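Local coordinates for protein extracellular ligand-binding receptor (Rhodopseudomonas palustris, PDB 3SG0) that probably serves as a periplasmic solute-binding protein of the leucine-binding family, capturing aromatic acids such as benzoylformate for transport, at residues I220-G224 / T225-L229; A201-T204 / G205-L208. All blocks are in the same frame, centred on the assembly; numbering follows the deposited sequence.

Contact 1 (I220-G224 / T225-L229)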
# COMPACT_ATOMS: atom_id res chain seq x y z
N ILE A 220 -7.86 11.98 8.60
CA ILE A 220 -7.06 12.40 7.46
C ILE A 220 -6.78 11.18 6.58
O ILE A 220 -6.24 10.18 7.07
CB ILE A 220 -5.72 13.01 7.92
CG1 ILE A 220 -5.98 14.22 8.83
CG2 ILE A 220 -4.85 13.38 6.71
CD1 ILE A 220 -4.74 14.75 9.52
N ALA A 221 -7.14 11.26 5.30
CA ALA A 221 -6.86 10.19 4.35
C ALA A 221 -5.78 10.64 3.38
O ALA A 221 -6.04 11.31 2.38
CB ALA A 221 -8.12 9.78 3.59
N SER A 222 -4.54 10.26 3.68
CA SER A 222 -3.37 10.75 2.98
C SER A 222 -2.28 9.68 3.00
O SER A 222 -2.47 8.59 3.55
CB SER A 222 -2.90 12.04 3.65
OG SER A 222 -1.81 12.63 2.97
N ALA A 223 -1.13 9.98 2.40
CA ALA A 223 -0.05 9.00 2.34
C ALA A 223 1.27 9.70 2.11
O ALA A 223 1.33 10.75 1.45
CB ALA A 223 -0.29 7.99 1.24
N GLY A 224 2.34 9.11 2.62
CA GLY A 224 3.67 9.67 2.46
C GLY A 224 3.86 10.96 3.23
O GLY A 224 3.09 11.29 4.14
N THR A 225 4.89 11.70 2.87
CA THR A 225 5.16 12.94 3.57
C THR A 225 4.07 14.02 3.44
O THR A 225 3.94 14.82 4.35
CB THR A 225 6.58 13.48 3.28
OG1 THR A 225 6.80 13.51 1.86
CG2 THR A 225 7.62 12.57 3.91
N PRO A 226 3.28 14.02 2.35
CA PRO A 226 2.17 15.00 2.31
C PRO A 226 1.16 14.84 3.44
O PRO A 226 0.37 15.75 3.66
CB PRO A 226 1.51 14.70 0.96
CG PRO A 226 2.63 14.23 0.10
CD PRO A 226 3.47 13.37 1.04
N ALA A 227 1.13 13.70 4.12
CA ALA A 227 0.17 13.49 5.21
C ALA A 227 0.49 14.31 6.45
O ALA A 227 -0.37 14.48 7.33
CB ALA A 227 0.11 12.01 5.57
N VAL A 228 1.71 14.80 6.56
CA VAL A 228 2.09 15.60 7.73
C VAL A 228 1.37 16.95 7.74
O VAL A 228 0.90 17.40 8.79
CB VAL A 228 3.61 15.80 7.82
CG1 VAL A 228 3.96 16.79 8.93
CG2 VAL A 228 4.30 14.46 8.06
N LEU A 229 1.29 17.58 6.58
CA LEU A 229 0.75 18.94 6.46
C LEU A 229 -0.60 19.16 7.15
O LEU A 229 -0.74 20.05 7.98
CB LEU A 229 0.70 19.35 4.99
CG LEU A 229 0.03 20.68 4.66
CD1 LEU A 229 0.75 21.83 5.35
CD2 LEU A 229 -0.02 20.90 3.16
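The peptide group of Gly224 offers one face to the chain that curls back after it: Pro226 CD lies over that face, 3.3 Å from Gly224 C, and Ala227 N approaches from the same side. The hydrogen bond from Ala227 N to Gly224 O (3.1 Å) therefore arrives 48° out of the carbonyl plane, although the N-H itself points fairly straight at the oxygen, at 159°. The preceding peptide is met at its oxygen, where Ala223 O stands 3.4 Å from Pro226 CD. The Ala227 N to Gly224 O bond spans i to i+3 and, followed by one from Val228 N to Thr225 O, gives the 3-10 turn that leads into helix 228-236. Proline suits the start of such a turn, since its ring fixes phi and it has no N-H to place. Glycine suits the position two residues before it: phi is positive, and a beta carbon would press on Thr225 N. Ser222, with OG anti to its own N (chi1 -176°), turns its hydroxyl toward Ala227 CA, 3.1 Å away, and Ala227 CB packs 3.6 Å from Ser222 CB; alanine's single methyl suits so close a fit. The hydroxyl's polar partner is Tyr196 OH, which also bonds to Pro226 O and so ties both limbs of the turn together. Ala223 points away from the turn and touches the bound benzoylformate and Arg198, its methyl forming part of the pocket wall. Such a loop at the C-terminal end of a parallel strand is the usual place for ligand contacts in type I periplasmic binding proteins. Strand 217-221, lying between strands 161-167 and 242-244, passes through this turn into its beta-alpha-beta crossover helix; Ala227 and Val228 face Phe254 of helix 252-258, while Ile220 packs against Pro230, Gln231 and Leu234 of helix 228-236.

Contact 2 (A201-T204 / G205-L208)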
# COMPACT_ATOMS: atom_id res chain seq x y z
N ALA A 201 0.83 23.11 -1.27
CA ALA A 201 1.64 23.79 -0.27
C ALA A 201 0.88 24.13 1.02
O ALA A 201 1.48 24.28 2.09
CB ALA A 201 2.26 25.05 -0.86
N SER A 202 -0.44 24.25 0.92
CA SER A 202 -1.27 24.70 2.04
C SER A 202 -2.60 23.97 2.03
O SER A 202 -3.13 23.67 0.96
CB SER A 202 -1.52 26.22 1.94
OG SER A 202 -2.48 26.62 2.92
N VAL A 203 -3.13 23.71 3.22
CA VAL A 203 -4.50 23.23 3.36
C VAL A 203 -5.23 24.09 4.39
O VAL A 203 -6.12 23.62 5.10
CB VAL A 203 -4.55 21.75 3.79
CG1 VAL A 203 -4.01 20.85 2.69
CG2 VAL A 203 -3.78 21.54 5.09
N THR A 204 -4.87 25.36 4.46
CA THR A 204 -5.39 26.23 5.50
C THR A 204 -6.90 26.44 5.43
O THR A 204 -7.59 26.37 6.45
CB THR A 204 -4.64 27.56 5.53
OG1 THR A 204 -3.27 27.29 5.87
CG2 THR A 204 -5.25 28.52 6.56
N GLY A 205 -7.42 26.68 4.24
CA GLY A 205 -8.86 26.85 4.08
C GLY A 205 -9.63 25.64 4.55
O GLY A 205 -10.63 25.74 5.26
N GLN A 206 -9.16 24.46 4.15
CA GLN A 206 -9.81 23.21 4.53
C GLN A 206 -9.80 23.01 6.03
O GLN A 206 -10.79 22.62 6.63
CB GLN A 206 -9.11 22.03 3.86
CG GLN A 206 -9.16 22.02 2.34
CD GLN A 206 -7.94 22.64 1.68
OE1 GLN A 206 -7.43 23.68 2.11
NE2 GLN A 206 -7.47 22.00 0.62
N VAL A 207 -8.65 23.27 6.64
CA VAL A 207 -8.49 23.07 8.07
C VAL A 207 -9.33 24.07 8.87
O VAL A 207 -9.94 23.71 9.87
CB VAL A 207 -7.00 23.11 8.45
CG1 VAL A 207 -6.82 23.37 9.94
CG2 VAL A 207 -6.31 21.82 8.02
N LEU A 208 -9.38 25.32 8.42
CA LEU A 208 -10.25 26.28 9.08
C LEU A 208 -11.71 25.83 9.04
O LEU A 208 -12.44 25.94 10.03
CB LEU A 208 -10.09 27.68 8.48
CG LEU A 208 -8.77 28.38 8.81
CD1 LEU A 208 -8.62 29.67 8.01
CD2 LEU A 208 -8.66 28.65 10.30
O HOH W 1 -5.01 22.75 -0.73
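Gln206 folds back from the first turn of helix 204-212 over the backbone of Val203. Its CB sits 3.6 Å from Val203 O; CG then leaves anti to the carbonyl carbon, and a bend at chi2 (95°) brings the amide round toward the loop. CD comes to 3.9 Å from Val203 CA, and OE1 lies closer still, 3.2 Å from Val203 C. At the other corner of the amide, NE2 passes near Val203 CG1, gives a hydrogen bond to Val195 O on strand 189-196, and gives another to a water at 2.9 Å that donates in turn to Ser202 O; glutamine suits the place because its amide is long enough to reach that strand. Replaced by an alanine, Gln206 would probably leave Val195 O without this donor and the water without its link to the helix. Val203 holds the N-cap position, but the side-chain hydrogen bond at this helix start comes from one residue earlier: Ser202 OG accepts from Thr204 N (3.1 Å, 161°), an ST turn that a serine's short hydroxyl makes easily. The helix proper opens with Val207 N to Val203 O and Leu208 N to Thr204 O. Valines, wholly apolar, suit the buried side, Val203 CG2 meeting Val207 CG2 at 3.9 Å, with Leu229, Ala233 and Leu234 of helix 228-236 beyond. On the outer side Thr204 and Leu208 run side by side, CG2 against CD1 at 3.8 Å, and both touch Arg237.

Both contacts are local chain turns that start a helix after a strand, about 13 Å apart between centres and in the same lobe. Contact 1 is buried at the pocket end of inner strand 217-221, whereas contact 2, at 201-208, lies farther out, following edge strand 189-196, and is only partly buried. The chemistry follows: contact 1 is built of small residues, with Ala223 at the ligand and the Ser222 hydroxyl held by Tyr196, while contact 2 relies on the ST turn of Ser202 and the water-linked amide of Gln206. Tyr196 serves both, bonding to contact 1 and packing on Val203 and Gln206. They meet directly at Leu229, whose CG is 3.9 Å from Val203 CG2.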